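PDB 6KBH: cytochrome P450 monooxygenase from Rhodococcus sp. ECU0066, which probably catalyses heme-dependent monooxygenation, carrying in one chain the FMN and [2Fe-2S] cluster that are likely to supply its electrons. Local coordinates for residues I207-N212 against A283-A288; V183-A188 against T201-S206; T29-C34 against V67-E72. All coordinates share one frame; numbering follows the deposited sequence.

How the interactions relate
Position in the fold sets the chemistry of these three contacts, all partly buried. Interactions 1 and 2 belong to the helical part of the heme domain and are neighbours: their centres lie about 11 Å apart, helix 183-192 packs on helix 284-300 through L185 and H284, and helices 199-204 and 210-214 follow each other in the chain. Interaction 1, beside the heme, turns on the buried carboxylate of E285 and a main-chain N-H. Interaction 2 is apolar around the buried L185 and becomes polar at R203. Interaction 3, its centre about 30 Å from that of interaction 1, reaches the surface at the exposed P31 and joins an N-terminal turn to an edge strand by proline-aromatic packing.

Interaction 1. Residues I207-N212 against A283-A288; sequences IAHTVN and AHETTA. With HEM (protoporphyrin IX containing Fe), chain C.
E285 is a buried acid whose carboxylate reaches across the contact to a main-chain N-H, that of H209, rather than to a basic side chain. It stands on helix 284-300, the long central helix of the P450 fold, which carries the acid-threonine pair characteristic of the family; the threonine here is T286. The bond from H209 N to E285 OE2 measures 2.5 Å and is fairly straight, with an angle of 159° at the hydrogen.

The glutamate gets there by an almost stretched chain. With CG anti to the carbonyl carbon (chi1 -45°) and the chain extended beyond it, the carboxylate is carried clear of its own helix to the H209 amide, in the loop leading to helix 210-214. The two oxygens then divide the opposing segment. OE2 sits close to A208 CA as well as to the amide, whereas OE1 lies 3.7 Å from A208 CB and also meets the methyl CG2 of T210. The imidazole of H209 presents its edge to OE2, near the ring plane, but its ND1 stays 4.0 Å from OE2, so the backbone and not the ring makes the bond; the ring and carboxylate planes are 41° apart. Beyond the contact, I207 and H209 rest on helix 219-242, and T210 packs against F433.

The residues around E285 turn to the porphyrin. A283, two positions earlier, sets its CB 3.5 Å from heme CMC, and T286 hydrogen-bonds through OG1 to A282 O. T287, one turn on from A283, donates its OG1 to A283 O at 3.0 Å, while T286 OG1 itself lies 3.3 Å from heme C4B.

Interaction 2. Residues V183-A188 against T201-S206; sequences VPLTVA and TLREYS
L185 and R203 pack where helix 183-192 faces helix 199-204, and their meeting illustrates how one helix pair can grade from a close apolar side to a polar margin. On the close side the buried L185 points toward the other segment. With CG anti to the backbone N (chi1 180°), its two methyls divide the work: CD2 settles 3.7 Å from R203 CB, and CD1 lies 3.6 Å from S206 OG. Both methyls also touch S206 CB, so the isobutyl end rests against both the base of the arginine chain and the serine. That serine hydroxyl is already engaged, since S206 OG bonds to L202 O at 2.6 Å. This backward bond spans the end of the helix, where Y205 is the first residue to leave helical torsions, and it holds the hydroxyl beside the leucine.

The other side is more sparsely filled and more polar. R203 is partly exposed; its chain bends at chi3 (73°), and a single methyl, that of T186, touches the edge of its guanidinium, with T186 CG2 3.5 Å from R203 NE. The charge itself is matched by E182, which forms a salt bridge with R203 NH2. T186 keeps its own hydroxyl for its helix: OG1 bonds to V183 O at 2.7 Å, an oxygen that also accepts from V187 N. Helix 153-164 covers a further flank through L159 and Y163.

Two successive helices joined by a short connection and packed in this way probably correspond to helices E and F of the cytochrome P450 fold.

Interaction 3. Residues T29-C34 against V67-E72; sequences TSPTGC and VFYSPE
With CG anti to the backbone N (chi1 -179°), the ring of Y69 stands off the strand and beneath P31, while S30, with chi1 83°, turns its hydroxyl back into its own turn, toward T32 OG1, and its CB touches Y69 CB at 3.9 Å. The result is a CH-pi contact: P31 CD stands 3.3 Å from the centroid of the Y69 ring and only 6° off the ring normal, over the middle of one face. P31 CG lies further toward the rim, 3.7 Å from Y69 CE1. Beside it, S30 CA reaches the ring obliquely. The proline occupies the second position of a type I beta turn from S30 to G33, closed by G33 N to S30 O at 2.9 Å, and the tyrosine lies on strand 67-69, an edge strand of the mixed sheet of the P450 domain. Replacing Y69 by an alanine would remove the ring face beneath P31 and would probably leave the turn less firmly seated on the strand. W76, on the neighbouring antiparallel strand 76-78, meets the Y69 ring with the planes about 60° apart and also touches S30, P31 and T32.

Interaction 1. Residues I207-N212 against A283-A288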
loop_
_atom_site.group_PDB
_atom_site.type_symbol
_atom_site.label_atom_id
_atom_site.label_comp_id
_atom_site.label_asym_id
_atom_site.label_seq_id
_atom_site.Cartn_x
_atom_site.Cartn_y
_atom_site.Cartn_z
ATOM N N ILE A 207 12.002 -3.753 26.980
ATOM C CA ILE A 207 11.343 -4.954 27.482
ATOM C C ILE A 207 9.941 -5.068 26.896
ATOM O O ILE A 207 9.438 -4.164 26.225
ATOM C CB ILE A 207 11.258 -4.976 29.022
ATOM C CG1 ILE A 207 10.490 -3.753 29.523
ATOM C CG2 ILE A 207 12.645 -5.058 29.643
ATOM C CD1 ILE A 207 10.003 -3.886 30.940
ATOM N N ALA A 208 9.312 -6.208 27.175
ATOM C CA ALA A 208 7.932 -6.433 26.775
ATOM C C ALA A 208 6.984 -5.674 27.695
ATOM O O ALA A 208 7.174 -5.634 28.914
ATOM C CB ALA A 208 7.610 -7.926 26.796
ATOM N N HIS A 209 5.960 -5.060 27.098
ATOM C CA HIS A 209 4.957 -4.311 27.839
ATOM C C HIS A 209 3.557 -4.901 27.728
ATOM O O HIS A 209 2.621 -4.342 28.312
ATOM C CB HIS A 209 4.913 -2.852 27.361
ATOM C CG HIS A 209 6.088 -2.032 27.794
ATOM N ND1 HIS A 209 7.213 -1.873 27.013
ATOM C CD2 HIS A 209 6.306 -1.310 28.919
ATOM C CE1 HIS A 209 8.077 -1.096 27.642
ATOM N NE2 HIS A 209 7.551 -0.741 28.801
ATOM N N THR A 210 3.387 -6.008 27.001
ATOM C CA THR A 210 2.044 -6.481 26.673
ATOM C C THR A 210 1.266 -6.868 27.924
ATOM O O THR A 210 0.126 -6.429 28.120
ATOM C CB THR A 210 2.123 -7.661 25.703
ATOM O OG1 THR A 210 2.739 -8.778 26.355
ATOM C CG2 THR A 210 2.941 -7.289 24.490
ATOM N N VAL A 211 1.863 -7.692 28.787
ATOM C CA VAL A 211 1.145 -8.131 29.980
ATOM C C VAL A 211 0.995 -6.986 30.981
ATOM O O VAL A 211 -0.018 -6.900 31.682
ATOM C CB VAL A 211 1.851 -9.350 30.605
ATOM C CG1 VAL A 211 1.214 -9.712 31.922
ATOM C CG2 VAL A 211 1.792 -10.536 29.655
ATOM N N ASN A 212 1.972 -6.077 31.049
ATOM C CA ASN A 212 1.926 -5.026 32.056
ATOM C C ASN A 212 1.014 -3.878 31.646
ATOM O O ASN A 212 0.475 -3.183 32.511
ATOM C CB ASN A 212 3.345 -4.524 32.365
ATOM C CG ASN A 212 3.348 -3.150 33.013
ATOM O OD1 ASN A 212 3.141 -3.026 34.221
ATOM N ND2 ASN A 212 3.615 -2.111 32.221
ATOM N N ALA A 283 7.296 0.666 18.216
ATOM C CA ALA A 283 7.959 0.065 17.068
ATOM C C ALA A 283 8.446 -1.356 17.294
ATOM O O ALA A 283 8.569 -2.109 16.325
ATOM C CB ALA A 283 9.158 0.923 16.644
ATOM N N HIS A 284 8.733 -1.744 18.537
ATOM C CA HIS A 284 9.464 -2.990 18.768
ATOM C C HIS A 284 8.558 -4.222 18.737
ATOM O O HIS A 284 8.695 -5.081 17.860
ATOM C CB HIS A 284 10.222 -2.907 20.096
ATOM C CG HIS A 284 10.998 -4.143 20.421
ATOM N ND1 HIS A 284 11.370 -4.472 21.707
ATOM C CD2 HIS A 284 11.473 -5.132 19.627
ATOM C CE1 HIS A 284 12.041 -5.611 21.690
ATOM N NE2 HIS A 284 12.115 -6.033 20.440
ATOM N N GLU A 285 7.624 -4.327 19.689
ATOM C CA GLU A 285 6.877 -5.576 19.831
ATOM C C GLU A 285 5.882 -5.761 18.695
ATOM O O GLU A 285 5.701 -6.880 18.199
ATOM C CB GLU A 285 6.141 -5.627 21.167
ATOM C CG GLU A 285 6.936 -5.195 22.373
ATOM C CD GLU A 285 6.322 -5.715 23.657
ATOM O OE1 GLU A 285 5.877 -6.883 23.677
ATOM O OE2 GLU A 285 6.248 -4.942 24.631
ATOM N N THR A 286 5.216 -4.681 18.285
ATOM C CA THR A 286 4.234 -4.782 17.212
ATOM C C THR A 286 4.868 -5.314 15.934
ATOM O O THR A 286 4.272 -6.140 15.234
ATOM C CB THR A 286 3.591 -3.420 16.970
ATOM O OG1 THR A 286 4.616 -2.433 16.809
ATOM C CG2 THR A 286 2.711 -3.032 18.143
ATOM N N THR A 287 6.086 -4.868 15.621
ATOM C CA THR A 287 6.747 -5.354 14.414
ATOM C C THR A 287 7.252 -6.779 14.601
ATOM O O THR A 287 7.064 -7.630 13.724
ATOM C CB THR A 287 7.891 -4.418 14.023
ATOM O OG1 THR A 287 7.375 -3.100 13.797
ATOM C CG2 THR A 287 8.568 -4.908 12.750
ATOM N N ALA A 288 7.889 -7.061 15.737
ATOM C CA ALA A 288 8.351 -8.417 16.013
ATOM C C ALA A 288 7.204 -9.417 15.925
ATOM O O ALA A 288 7.298 -10.428 15.216
ATOM C CB ALA A 288 9.011 -8.476 17.392
HETATM C CHA HEM C . -0.323 4.336 16.465
HETATM C CHB HEM C . -0.365 -0.533 15.146
HETATM C CHC HEM C . 4.787 -0.311 13.952
HETATM C CHD HEM C . 4.789 4.515 15.265
HETATM C C1A HEM C . -0.536 2.926 16.132
HETATM C C2A HEM C . -1.925 2.516 16.366
HETATM C C3A HEM C . -1.940 1.169 15.997
HETATM C C4A HEM C . -0.543 0.885 15.576
HETATM C CMA HEM C . -3.111 0.237 16.032
HETATM C CAA HEM C . -3.081 3.334 16.855
HETATM C CBA HEM C . -4.070 3.714 15.798
HETATM C CGA HEM C . -5.133 4.712 16.112
HETATM O O1A HEM C . -5.237 4.839 17.361
HETATM O O2A HEM C . -5.634 5.149 15.040
HETATM C C1B HEM C . 1.002 -0.956 14.706
HETATM C C2B HEM C . 1.374 -2.364 14.223
HETATM C C3B HEM C . 2.986 -2.285 13.848
HETATM C C4B HEM C . 3.400 -0.858 14.151
HETATM C CMB HEM C . 0.472 -3.546 14.122
HETATM C CAB HEM C . 3.864 -3.378 13.342
HETATM C CBB HEM C . 3.414 -4.141 12.144
HETATM C C1C HEM C . 4.952 1.128 14.304
HETATM C C2C HEM C . 6.318 1.521 14.079
HETATM C C3C HEM C . 6.348 2.850 14.438
HETATM C C4C HEM C . 4.978 3.129 14.843
HETATM C CMC HEM C . 7.444 0.684 13.568
HETATM C CAC HEM C . 7.530 3.768 14.380
HETATM C CBC HEM C . 8.202 4.219 15.626
HETATM C C1D HEM C . 3.385 4.690 15.658
HETATM C C2D HEM C . 3.093 6.090 16.108
HETATM C C3D HEM C . 1.488 6.042 16.488
HETATM C C4D HEM C . 1.101 4.621 16.196
HETATM C CMD HEM C . 4.049 7.229 16.185
HETATM C CAD HEM C . 0.644 7.162 16.985
HETATM C CBD HEM C . 0.194 8.138 15.948
HETATM C CGD HEM C . -0.963 9.004 16.291
HETATM O O1D HEM C . -1.560 8.484 17.264
HETATM O O2D HEM C . -1.026 9.991 15.515
HETATM N NA HEM C . 0.335 1.941 15.651
HETATM N NB HEM C . 2.186 -0.036 14.598
HETATM N NC HEM C . 4.104 2.105 14.776
HETATM N ND HEM C . 2.216 3.699 15.627
HETATM FE FE HEM C . 2.239 1.758 15.246
#

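Interaction 2. Residues V183-A188 against T201-S206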
loop_
_atom_site.group_PDB
_atom_site.type_symbol
_atom_site.label_atom_id
_atom_site.label_comp_id
_atom_site.label_asym_id
_atom_site.label_seq_id
_atom_site.Cartn_x
_atom_site.Cartn_y
_atom_site.Cartn_z
ATOM N N VAL A 183 15.711 -7.498 15.707
ATOM C CA VAL A 183 15.944 -6.588 14.580
ATOM C C VAL A 183 15.032 -5.354 14.629
ATOM O O VAL A 183 15.539 -4.239 14.456
ATOM C CB VAL A 183 15.849 -7.340 13.253
ATOM C CG1 VAL A 183 16.155 -6.399 12.099
ATOM C CG2 VAL A 183 16.800 -8.517 13.231
ATOM N N PRO A 184 13.716 -5.487 14.844
ATOM C CA PRO A 184 12.885 -4.268 14.884
ATOM C C PRO A 184 13.296 -3.277 15.955
ATOM O O PRO A 184 13.053 -2.074 15.801
ATOM C CB PRO A 184 11.471 -4.817 15.125
ATOM C CG PRO A 184 11.512 -6.186 14.564
ATOM C CD PRO A 184 12.881 -6.699 14.893
ATOM N N LEU A 185 13.918 -3.744 17.035
ATOM C CA LEU A 185 14.376 -2.830 18.072
ATOM C C LEU A 185 15.540 -1.981 17.576
ATOM O O LEU A 185 15.578 -0.767 17.809
ATOM C CB LEU A 185 14.766 -3.619 19.322
ATOM C CG LEU A 185 15.283 -2.824 20.519
ATOM C CD1 LEU A 185 14.264 -1.784 20.959
ATOM C CD2 LEU A 185 15.624 -3.764 21.665
ATOM N N THR A 186 16.498 -2.603 16.879
ATOM C CA THR A 186 17.679 -1.874 16.426
ATOM C C THR A 186 17.324 -0.841 15.362
ATOM O O THR A 186 17.773 0.309 15.433
ATOM C CB THR A 186 18.742 -2.842 15.895
ATOM O OG1 THR A 186 18.168 -3.703 14.904
ATOM C CG2 THR A 186 19.337 -3.679 17.029
ATOM N N VAL A 187 16.526 -1.229 14.361
ATOM C CA VAL A 187 16.208 -0.272 13.304
ATOM C C VAL A 187 15.367 0.868 13.858
ATOM O O VAL A 187 15.454 2.002 13.371
ATOM C CB VAL A 187 15.509 -0.959 12.112
ATOM C CG1 VAL A 187 16.184 -2.278 11.767
ATOM C CG2 VAL A 187 14.039 -1.140 12.378
ATOM N N ALA A 188 14.552 0.602 14.882
ATOM C CA ALA A 188 13.840 1.691 15.533
ATOM C C ALA A 188 14.825 2.676 16.141
ATOM O O ALA A 188 14.680 3.892 15.977
ATOM C CB ALA A 188 12.885 1.151 16.596
ATOM N N THR A 201 22.732 -0.056 25.390
ATOM C CA THR A 201 22.081 -0.030 26.699
ATOM C C THR A 201 20.589 0.228 26.551
ATOM O O THR A 201 19.772 -0.411 27.224
ATOM C CB THR A 201 22.698 1.005 27.639
ATOM O OG1 THR A 201 24.084 0.715 27.803
ATOM C CG2 THR A 201 22.032 0.889 29.038
ATOM N N LEU A 202 20.212 1.157 25.666
ATOM C CA LEU A 202 18.790 1.419 25.481
ATOM C C LEU A 202 18.037 0.137 25.155
ATOM O O LEU A 202 16.870 -0.011 25.539
ATOM C CB LEU A 202 18.556 2.460 24.384
ATOM C CG LEU A 202 19.003 3.900 24.651
ATOM C CD1 LEU A 202 18.673 4.805 23.463
ATOM C CD2 LEU A 202 18.381 4.435 25.930
ATOM N N ARG A 203 18.701 -0.818 24.497
ATOM C CA ARG A 203 18.089 -2.118 24.244
ATOM C C ARG A 203 18.035 -2.965 25.508
ATOM O O ARG A 203 17.040 -3.656 25.755
ATOM C CB ARG A 203 18.859 -2.858 23.159
ATOM C CG ARG A 203 19.375 -1.969 22.067
ATOM C CD ARG A 203 20.501 -2.616 21.292
ATOM N NE ARG A 203 20.002 -3.683 20.435
ATOM C CZ ARG A 203 19.918 -4.958 20.797
ATOM N NH1 ARG A 203 20.323 -5.341 22.002
ATOM N NH2 ARG A 203 19.441 -5.856 19.947
ATOM N N GLU A 204 19.110 -2.952 26.303
ATOM C CA GLU A 204 19.088 -3.639 27.590
ATOM C C GLU A 204 17.880 -3.202 28.407
ATOM O O GLU A 204 17.247 -4.016 29.088
ATOM C CB GLU A 204 20.394 -3.358 28.341
ATOM C CG GLU A 204 20.810 -4.379 29.403
ATOM C CD GLU A 204 20.064 -4.229 30.721
ATOM O OE1 GLU A 204 20.514 -3.411 31.548
ATOM O OE2 GLU A 204 19.041 -4.919 30.939
ATOM N N TYR A 205 17.526 -1.920 28.320
ATOM C CA TYR A 205 16.385 -1.360 29.027
ATOM C C TYR A 205 15.084 -1.473 28.236
ATOM O O TYR A 205 14.074 -0.894 28.649
ATOM C CB TYR A 205 16.647 0.110 29.373
ATOM C CG TYR A 205 17.872 0.371 30.233
ATOM C CD1 TYR A 205 18.475 -0.647 30.963
ATOM C CD2 TYR A 205 18.424 1.644 30.311
ATOM C CE1 TYR A 205 19.593 -0.402 31.744
ATOM C CE2 TYR A 205 19.535 1.897 31.093
ATOM C CZ TYR A 205 20.119 0.871 31.805
ATOM O OH TYR A 205 21.233 1.121 32.579
ATOM N N SER A 206 15.084 -2.189 27.112
ATOM C CA SER A 206 13.894 -2.383 26.291
ATOM C C SER A 206 13.284 -3.743 26.607
ATOM O O SER A 206 13.966 -4.769 26.511
ATOM C CB SER A 206 14.234 -2.290 24.802
ATOM O OG SER A 206 14.686 -0.994 24.454
#

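Interaction 3. Residues T29-C34 against V67-E72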
loop_
_atom_site.group_PDB
_atom_site.type_symbol
_atom_site.label_atom_id
_atom_site.label_comp_id
_atom_site.label_asym_id
_atom_site.label_seq_id
_atom_site.Cartn_x
_atom_site.Cartn_y
_atom_site.Cartn_z
ATOM N N THR A 29 -25.860 -7.654 34.347
ATOM C CA THR A 29 -26.434 -6.479 33.714
ATOM C C THR A 29 -25.325 -5.531 33.287
ATOM O O THR A 29 -24.339 -5.347 34.009
ATOM C CB THR A 29 -27.399 -5.755 34.656
ATOM O OG1 THR A 29 -26.658 -5.158 35.729
ATOM C CG2 THR A 29 -28.412 -6.733 35.230
ATOM N N SER A 30 -25.492 -4.933 32.108
ATOM C CA SER A 30 -24.583 -3.915 31.626
ATOM C C SER A 30 -24.706 -2.672 32.502
ATOM O O SER A 30 -25.656 -2.538 33.276
ATOM C CB SER A 30 -24.892 -3.582 30.168
ATOM O OG SER A 30 -25.959 -2.654 30.081
ATOM N N PRO A 31 -23.749 -1.742 32.414
ATOM C CA PRO A 31 -23.900 -0.475 33.150
ATOM C C PRO A 31 -25.137 0.315 32.754
ATOM O O PRO A 31 -25.528 1.232 33.488
ATOM C CB PRO A 31 -22.612 0.285 32.806
ATOM C CG PRO A 31 -21.624 -0.785 32.490
ATOM C CD PRO A 31 -22.412 -1.867 31.809
ATOM N N THR A 32 -25.765 -0.004 31.624
ATOM C CA THR A 32 -26.999 0.642 31.203
ATOM C C THR A 32 -28.245 -0.067 31.722
ATOM O O THR A 32 -29.351 0.235 31.264
ATOM C CB THR A 32 -27.061 0.728 29.674
ATOM O OG1 THR A 32 -26.813 -0.566 29.111
ATOM C CG2 THR A 32 -26.026 1.716 29.147
ATOM N N GLY A 33 -28.094 -1.002 32.659
ATOM C CA GLY A 33 -29.222 -1.733 33.191
ATOM C C GLY A 33 -29.788 -2.801 32.279
ATOM O O GLY A 33 -30.762 -3.464 32.662
ATOM N N CYS A 34 -29.219 -2.990 31.089
ATOM C CA CYS A 34 -29.693 -4.036 30.201
ATOM C C CYS A 34 -29.100 -5.386 30.599
ATOM O O CYS A 34 -27.983 -5.451 31.115
ATOM C CB CYS A 34 -29.321 -3.720 28.755
ATOM S SG CYS A 34 -30.181 -2.297 28.054
ATOM N N VAL A 67 -22.057 -5.791 19.123
ATOM C CA VAL A 67 -21.629 -4.915 20.209
ATOM C C VAL A 67 -22.207 -5.454 21.509
ATOM O O VAL A 67 -23.423 -5.638 21.622
ATOM C CB VAL A 67 -22.083 -3.458 19.988
ATOM C CG1 VAL A 67 -21.728 -2.593 21.191
ATOM C CG2 VAL A 67 -21.468 -2.896 18.726
ATOM N N PHE A 68 -21.347 -5.701 22.491
ATOM C CA PHE A 68 -21.830 -6.227 23.758
ATOM C C PHE A 68 -20.968 -5.714 24.900
ATOM O O PHE A 68 -19.829 -5.277 24.708
ATOM C CB PHE A 68 -21.866 -7.762 23.762
ATOM C CG PHE A 68 -20.524 -8.419 23.552
ATOM C CD1 PHE A 68 -20.074 -8.718 22.275
ATOM C CD2 PHE A 68 -19.727 -8.766 24.633
ATOM C CE1 PHE A 68 -18.851 -9.337 22.078
ATOM C CE2 PHE A 68 -18.501 -9.383 24.442
ATOM C CZ PHE A 68 -18.063 -9.668 23.159
ATOM N N TYR A 69 -21.543 -5.766 26.098
ATOM C CA TYR A 69 -20.808 -5.482 27.317
ATOM C C TYR A 69 -20.193 -6.767 27.851
ATOM O O TYR A 69 -20.835 -7.821 27.862
ATOM C CB TYR A 69 -21.716 -4.856 28.376
ATOM C CG TYR A 69 -20.978 -4.536 29.648
ATOM C CD1 TYR A 69 -20.047 -3.508 29.688
ATOM C CD2 TYR A 69 -21.193 -5.275 30.806
ATOM C CE1 TYR A 69 -19.354 -3.214 30.846
ATOM C CE2 TYR A 69 -20.504 -4.987 31.971
ATOM C CZ TYR A 69 -19.588 -3.955 31.983
ATOM O OH TYR A 69 -18.897 -3.659 33.134
ATOM N N SER A 70 -18.940 -6.675 28.283
ATOM C CA SER A 70 -18.209 -7.821 28.800
ATOM C C SER A 70 -18.098 -7.696 30.310
ATOM O O SER A 70 -17.590 -6.675 30.792
ATOM C CB SER A 70 -16.823 -7.902 28.161
ATOM O OG SER A 70 -16.003 -8.853 28.815
ATOM N N PRO A 71 -18.615 -8.645 31.097
ATOM C CA PRO A 71 -18.404 -8.561 32.553
ATOM C C PRO A 71 -16.983 -8.869 32.994
ATOM O O PRO A 71 -16.503 -8.236 33.942
ATOM C CB PRO A 71 -19.410 -9.580 33.104
ATOM C CG PRO A 71 -20.499 -9.592 32.083
ATOM C CD PRO A 71 -19.792 -9.461 30.763
ATOM N N GLU A 72 -16.292 -9.813 32.345
ATOM C CA GLU A 72 -14.945 -10.184 32.778
ATOM C C GLU A 72 -14.012 -8.979 32.757
ATOM O O GLU A 72 -13.412 -8.619 33.776
ATOM C CB GLU A 72 -14.395 -11.317 31.903
ATOM C CG GLU A 72 -12.997 -11.821 32.302
ATOM C CD GLU A 72 -12.928 -12.419 33.709
ATOM O OE1 GLU A 72 -13.979 -12.775 34.281
ATOM O OE2 GLU A 72 -11.809 -12.544 34.246
#